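Local coordinates for hypothetical protein (Pseudomonas syringae pv. tomato, PDB 2OT9) that is of unknown function but belongs to the YaeQ family, grouped with the PD-(D/E)XK nuclease-like proteins, and binds meso-tartaric acid in the crystal, at residues A48-E53 with V78-E83; L140-P145 with D163-H168. All coordinates share one frame; numbering follows the deposited sequence.

Interaction 1: A48-E53 with V78-E83; sequences AFWYNE and VLHWIE
A T-shaped (edge-to-face) stack of His80 on Trp50 joins the end of helix 37-49 to strand 78-84, well inside the chain. The edge of the imidazole points at one indole face. The ring planes stand at 86°, and the centroid of the indole five-membered ring is 4.7 Å from that of the imidazole. His80 NE2 leads and comes within 3.6 Å of Trp50 CG, nearer the rim of the indole than its middle. Phe49 CD2 lies against the opposite face, so the indole is clamped from both sides. The His80 side chain leaves the strand with CG anti to the backbone N (chi1 -165°), which carries the ring across to Trp50. Ile82, two residues on, faces the same way. Its CD1 meets Trp50 CE3 at 3.9 Å, obliquely, while its CG1 sits over the centre of the His80 ring. Trp50 NE1 donates to the carbonyl of Arg179, which probably limits rotation of the indole. The weak bond from His80 ND1 to the carbonyl of Arg101 can add only a little for the imidazole. The two segments are thus held to each other by pi and apolar contact, while the buried indole N-H is satisfied by the C-terminal chain.

Interaction 2: L140-P145 with D163-H168; sequences LAKDMP and DDRGQH
A single water links the end of helix 134-141 to a beta hairpin, bridging Leu140 and Asp163. It donates to Leu140 O at 2.8 Å and to Asp163 OD2 at 2.7 Å. The two segments make no direct hydrogen bond. Beside the water, the Leu140 side chain reaches over with one branch: CD2 lies 3.7 Å from Asp163 OD2 and also rests obliquely against the imidazole of His168. The same leucine packs on Thr41 of helix 37-49 and on Val161.

Asp163 opens the tight turn of the hairpin. The turn from Asp163 to Gly166 is type I, and Asp163 N donates to Gly166 O at 2.9 Å. Its carboxylate stands between the backbone N and the carbonyl carbon (chi1 66°). In this pose OD1 accepts from Arg165 N as an Asx turn, although the position of OD1 is less certain. OD2 serves the water and the helix end, and OD1, as modelled, the turn.

At the exposed rim, Lys142 and Arg165 cross at about a right angle. Their modelled ends are too close together, so the exact approach is doubtful. Both groups are donors and do not bond to each other. As modelled, Arg165 NH1 donates to the carbonyl of Val139, in the last turn of the helix. The hairpin is thus tied to this helix end chiefly through the water at Leu140 O. The tie at Val139 O is less sure, and the two like charges probably disfavour their own close approach.

In the fold
Interactions 1 and 2 lie on opposite sides of the chain's centre, with their own centres 23 Å apart, yet both reach the same mixed sheet. Each joins the end of a helix to a strand or hairpin of that sheet. Helix 37-49 is common ground: interaction 1 starts from its C-terminal end, while Leu140 of interaction 2 packs on its Thr41. The chemistry follows depth. The contact of 48-53 with 78-83 is buried and rests on aromatic and apolar surfaces. The contact of 140-145 with 163-168 is at the surface, where a bridging water and a carboxylate do the linking and two like charges meet at the rim, their approach doubtful.

Interaction 1: A48-E53 with V78-E83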
loop_
_atom_site.group_PDB
_atom_site.type_symbol
_atom_site.label_atom_id
_atom_site.label_comp_id
_atom_site.label_asym_id
_atom_site.label_seq_id
_atom_site.Cartn_x
_atom_site.Cartn_y
_atom_site.Cartn_z
ATOM N N ALA A 48 4.558 4.897 2.020
ATOM C CA ALA A 48 5.998 5.118 2.164
ATOM C C ALA A 48 6.748 4.602 0.925
ATOM O O ALA A 48 7.649 5.275 0.394
ATOM C CB ALA A 48 6.526 4.443 3.435
ATOM N N PHE A 49 6.336 3.433 0.441
ATOM C CA PHE A 49 7.046 2.721 -0.615
ATOM C C PHE A 49 6.912 3.398 -1.984
ATOM O O PHE A 49 7.815 3.310 -2.818
ATOM C CB PHE A 49 6.545 1.278 -0.676
ATOM C CG PHE A 49 7.418 0.362 -1.477
ATOM C CD1 PHE A 49 8.748 0.134 -1.106
ATOM C CD2 PHE A 49 6.903 -0.301 -2.585
ATOM C CE1 PHE A 49 9.572 -0.745 -1.850
ATOM C CE2 PHE A 49 7.716 -1.183 -3.336
ATOM C CZ PHE A 49 9.041 -1.396 -2.966
ATOM N N TRP A 50 5.794 4.078 -2.203
ATOM C CA TRP A 50 5.593 4.818 -3.446
ATOM C C TRP A 50 5.362 6.301 -3.238
ATOM O O TRP A 50 4.720 6.946 -4.067
ATOM C CB TRP A 50 4.444 4.202 -4.248
ATOM C CG TRP A 50 4.811 2.902 -4.892
ATOM C CD1 TRP A 50 5.677 2.717 -5.940
ATOM C CD2 TRP A 50 4.301 1.613 -4.557
ATOM N NE1 TRP A 50 5.751 1.392 -6.252
ATOM C CE2 TRP A 50 4.898 0.689 -5.437
ATOM C CE3 TRP A 50 3.389 1.146 -3.592
ATOM C CZ2 TRP A 50 4.611 -0.693 -5.394
ATOM C CZ3 TRP A 50 3.096 -0.224 -3.544
ATOM C CH2 TRP A 50 3.704 -1.127 -4.442
ATOM N N TYR A 51 5.910 6.836 -2.143
ATOM C CA TYR A 51 5.739 8.235 -1.776
ATOM C C TYR A 51 5.946 9.235 -2.927
ATOM O O TYR A 51 6.919 9.136 -3.679
ATOM C CB TYR A 51 6.649 8.640 -0.599
ATOM C CG TYR A 51 6.406 10.085 -0.260
ATOM C CD1 TYR A 51 5.262 10.473 0.455
ATOM C CD2 TYR A 51 7.259 11.086 -0.740
ATOM C CE1 TYR A 51 5.012 11.829 0.715
ATOM C CE2 TYR A 51 7.007 12.427 -0.490
ATOM C CZ TYR A 51 5.884 12.788 0.232
ATOM O OH TYR A 51 5.659 14.130 0.466
ATOM N N ASN A 52 5.025 10.207 -3.011
ATOM C CA ASN A 52 5.072 11.330 -3.944
ATOM C C ASN A 52 4.237 12.412 -3.245
ATOM O O ASN A 52 3.304 12.083 -2.496
ATOM C CB ASN A 52 4.419 10.879 -5.268
ATOM C CG ASN A 52 4.533 11.887 -6.361
ATOM O OD1 ASN A 52 3.714 12.807 -6.462
ATOM N ND2 ASN A 52 5.541 11.722 -7.219
ATOM N N GLU A 53 4.555 13.687 -3.447
ATOM C CA GLU A 53 3.700 14.753 -2.888
ATOM C C GLU A 53 2.252 14.653 -3.393
ATOM O O GLU A 53 1.328 15.118 -2.728
ATOM C CB GLU A 53 4.267 16.156 -3.158
ATOM C CG GLU A 53 4.691 16.401 -4.594
ATOM C CD GLU A 53 4.976 17.876 -4.904
ATOM O OE1 GLU A 53 4.717 18.749 -4.041
ATOM O OE2 GLU A 53 5.461 18.153 -6.025
ATOM N N VAL A 78 -5.124 9.663 -13.496
ATOM C CA VAL A 78 -4.406 8.769 -12.598
ATOM C C VAL A 78 -3.046 8.397 -13.172
ATOM O O VAL A 78 -2.955 7.877 -14.278
ATOM C CB VAL A 78 -5.232 7.505 -12.272
ATOM C CG1 VAL A 78 -4.531 6.661 -11.209
ATOM C CG2 VAL A 78 -6.659 7.891 -11.812
ATOM N N LEU A 79 -1.994 8.681 -12.412
ATOM C CA LEU A 79 -0.636 8.237 -12.722
ATOM C C LEU A 79 -0.370 6.857 -12.110
ATOM O O LEU A 79 0.325 6.021 -12.697
ATOM C CB LEU A 79 0.389 9.260 -12.182
ATOM C CG LEU A 79 0.287 10.692 -12.751
ATOM C CD1 LEU A 79 1.357 11.616 -12.224
ATOM C CD2 LEU A 79 0.339 10.663 -14.251
ATOM N N HIS A 80 -0.930 6.612 -10.927
ATOM C CA HIS A 80 -0.613 5.400 -10.180
ATOM C C HIS A 80 -1.838 4.998 -9.388
ATOM O O HIS A 80 -2.373 5.793 -8.621
ATOM C CB HIS A 80 0.609 5.651 -9.257
ATOM C CG HIS A 80 1.254 4.410 -8.695
ATOM N ND1 HIS A 80 0.983 3.133 -9.148
ATOM C CD2 HIS A 80 2.214 4.268 -7.748
ATOM C CE1 HIS A 80 1.725 2.263 -8.485
ATOM N NE2 HIS A 80 2.483 2.926 -7.635
ATOM N N TRP A 81 -2.284 3.762 -9.603
ATOM C CA TRP A 81 -3.447 3.197 -8.927
ATOM C C TRP A 81 -2.956 2.078 -8.013
ATOM O O TRP A 81 -2.455 1.068 -8.493
ATOM C CB TRP A 81 -4.417 2.623 -9.980
ATOM C CG TRP A 81 -5.739 2.123 -9.446
ATOM C CD1 TRP A 81 -5.970 0.945 -8.787
ATOM C CD2 TRP A 81 -7.023 2.765 -9.577
ATOM N NE1 TRP A 81 -7.311 0.823 -8.476
ATOM C CE2 TRP A 81 -7.980 1.919 -8.960
ATOM C CE3 TRP A 81 -7.458 3.964 -10.166
ATOM C CZ2 TRP A 81 -9.339 2.250 -8.892
ATOM C CZ3 TRP A 81 -8.818 4.288 -10.102
ATOM C CH2 TRP A 81 -9.734 3.437 -9.458
ATOM N N ILE A 82 -3.110 2.249 -6.696
ATOM C CA ILE A 82 -2.594 1.259 -5.752
ATOM C C ILE A 82 -3.699 0.572 -4.968
ATOM O O ILE A 82 -4.477 1.226 -4.262
ATOM C CB ILE A 82 -1.599 1.897 -4.759
ATOM C CG1 ILE A 82 -0.568 2.739 -5.521
ATOM C CG2 ILE A 82 -0.911 0.814 -3.903
ATOM C CD1 ILE A 82 0.483 3.467 -4.655
ATOM N N GLU A 83 -3.750 -0.752 -5.051
ATOM C CA GLU A 83 -4.662 -1.514 -4.193
ATOM C C GLU A 83 -3.894 -2.275 -3.122
ATOM O O GLU A 83 -2.674 -2.444 -3.216
ATOM C CB GLU A 83 -5.476 -2.510 -5.026
ATOM C CG GLU A 83 -6.399 -1.864 -6.064
ATOM C CD GLU A 83 -7.602 -1.101 -5.462
ATOM O OE1 GLU A 83 -7.671 -0.847 -4.222
ATOM O OE2 GLU A 83 -8.482 -0.735 -6.255
#

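Interaction 2: L140-P145 with D163-H168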
loop_
_atom_site.group_PDB
_atom_site.type_symbol
_atom_site.label_atom_id
_atom_site.label_comp_id
_atom_site.label_asym_id
_atom_site.label_seq_id
_atom_site.Cartn_x
_atom_site.Cartn_y
_atom_site.Cartn_z
ATOM N N LEU A 140 3.713 -5.052 13.064
ATOM C CA LEU A 140 3.497 -3.636 12.752
ATOM C C LEU A 140 2.098 -3.135 13.086
ATOM O O LEU A 140 1.947 -2.029 13.607
ATOM C CB LEU A 140 3.853 -3.309 11.290
ATOM C CG LEU A 140 5.354 -3.235 10.992
ATOM C CD1 LEU A 140 5.598 -3.267 9.482
ATOM C CD2 LEU A 140 5.988 -1.973 11.606
ATOM N N ALA A 141 1.092 -3.967 12.818
ATOM C CA ALA A 141 -0.311 -3.556 12.850
ATOM C C ALA A 141 -0.984 -3.645 14.232
ATOM O O ALA A 141 -1.873 -2.854 14.552
ATOM C CB ALA A 141 -1.107 -4.405 11.817
ATOM N N LYS A 142 -0.549 -4.624 15.027
ATOM C CA LYS A 142 -1.162 -5.009 16.291
ATOM C C LYS A 142 -1.365 -3.808 17.199
ATOM O O LYS A 142 -0.410 -3.074 17.449
ATOM C CB LYS A 142 -0.224 -6.003 16.991
ATOM C CG LYS A 142 -0.767 -6.633 18.248
ATOM C CD LYS A 142 0.040 -7.887 18.565
ATOM C CE LYS A 142 1.540 -7.596 18.752
ATOM N NZ LYS A 142 2.474 -8.506 18.015
ATOM N N ASP A 143 -2.599 -3.593 17.651
ATOM C CA ASP A 143 -2.920 -2.531 18.631
ATOM C C ASP A 143 -2.438 -1.140 18.214
ATOM O O ASP A 143 -1.930 -0.352 19.031
ATOM C CB ASP A 143 -2.342 -2.894 19.986
ATOM C CG ASP A 143 -2.979 -4.140 20.566
ATOM O OD1 ASP A 143 -4.173 -4.404 20.271
ATOM O OD2 ASP A 143 -2.289 -4.856 21.323
HETATM N N MSE A 144 -2.626 -0.828 16.943
HETATM C CA MSE A 144 -2.167 0.438 16.408
HETATM C C MSE A 144 -2.691 1.647 17.200
HETATM O O MSE A 144 -3.892 1.761 17.440
HETATM C CB MSE A 144 -2.531 0.545 14.928
HETATM C CG MSE A 144 -1.795 1.676 14.244
HETATM SE SE MSE A 144 0.130 1.387 14.150
HETATM C CE MSE A 144 0.226 0.585 12.356
ATOM N N PRO A 145 -1.785 2.535 17.644
ATOM C CA PRO A 145 -2.240 3.739 18.342
ATOM C C PRO A 145 -2.846 4.737 17.344
ATOM O O PRO A 145 -2.661 4.587 16.127
ATOM C CB PRO A 145 -0.949 4.298 18.948
ATOM C CG PRO A 145 0.111 3.852 18.011
ATOM C CD PRO A 145 -0.318 2.482 17.536
ATOM N N ASP A 163 9.243 1.581 14.780
ATOM C CA ASP A 163 8.135 2.135 15.545
ATOM C C ASP A 163 8.443 2.053 17.043
ATOM O O ASP A 163 9.602 1.865 17.429
ATOM C CB ASP A 163 6.819 1.429 15.181
ATOM C CG ASP A 163 6.792 -0.044 15.599
ATOM O OD1 ASP A 163 7.656 -0.504 16.395
ATOM O OD2 ASP A 163 5.871 -0.737 15.132
ATOM N N ASP A 164 7.406 2.148 17.875
ATOM C CA ASP A 164 7.544 2.112 19.331
ATOM C C ASP A 164 8.058 0.755 19.894
ATOM O O ASP A 164 8.459 0.658 21.045
ATOM C CB ASP A 164 6.196 2.479 19.967
ATOM C CG ASP A 164 5.086 1.466 19.633
ATOM O OD1 ASP A 164 4.945 1.089 18.464
ATOM O OD2 ASP A 164 4.356 1.043 20.544
ATOM N N ARG A 165 8.044 -0.289 19.079
ATOM C CA ARG A 165 8.476 -1.610 19.535
ATOM C C ARG A 165 9.784 -2.079 18.887
ATOM O O ARG A 165 10.263 -3.187 19.161
ATOM C CB ARG A 165 7.351 -2.637 19.319
ATOM C CG ARG A 165 6.060 -2.212 20.005
ATOM C CD ARG A 165 5.146 -3.360 20.306
ATOM N NE ARG A 165 4.587 -3.957 19.091
ATOM C CZ ARG A 165 3.835 -5.050 19.095
ATOM N NH1 ARG A 165 3.374 -5.532 17.948
ATOM N NH2 ARG A 165 3.570 -5.666 20.247
ATOM N N GLY A 166 10.359 -1.242 18.032
ATOM C CA GLY A 166 11.686 -1.508 17.478
ATOM C C GLY A 166 11.711 -1.362 15.978
ATOM O O GLY A 166 10.798 -0.773 15.393
ATOM N N GLN A 167 12.766 -1.903 15.370
ATOM C CA GLN A 167 12.978 -1.857 13.932
ATOM C C GLN A 167 12.579 -3.177 13.291
ATOM O O GLN A 167 13.118 -4.226 13.630
ATOM C CB GLN A 167 14.440 -1.536 13.581
ATOM C CG GLN A 167 14.596 -1.274 12.085
ATOM C CD GLN A 167 15.951 -0.727 11.695
ATOM O OE1 GLN A 167 16.098 0.476 11.468
ATOM N NE2 GLN A 167 16.941 -1.608 11.585
ATOM N N HIS A 168 11.663 -3.110 12.335
ATOM C CA HIS A 168 11.098 -4.310 11.727
ATOM C C HIS A 168 11.422 -4.323 10.247
ATOM O O HIS A 168 11.200 -3.325 9.551
ATOM C CB HIS A 168 9.577 -4.315 11.932
ATOM C CG HIS A 168 9.164 -4.043 13.350
ATOM N ND1 HIS A 168 8.623 -2.842 13.753
ATOM C CD2 HIS A 168 9.257 -4.803 14.464
ATOM C CE1 HIS A 168 8.372 -2.883 15.051
ATOM N NE2 HIS A 168 8.747 -4.063 15.507
HETATM O O HOH W 1 3.641 0.122 13.913
#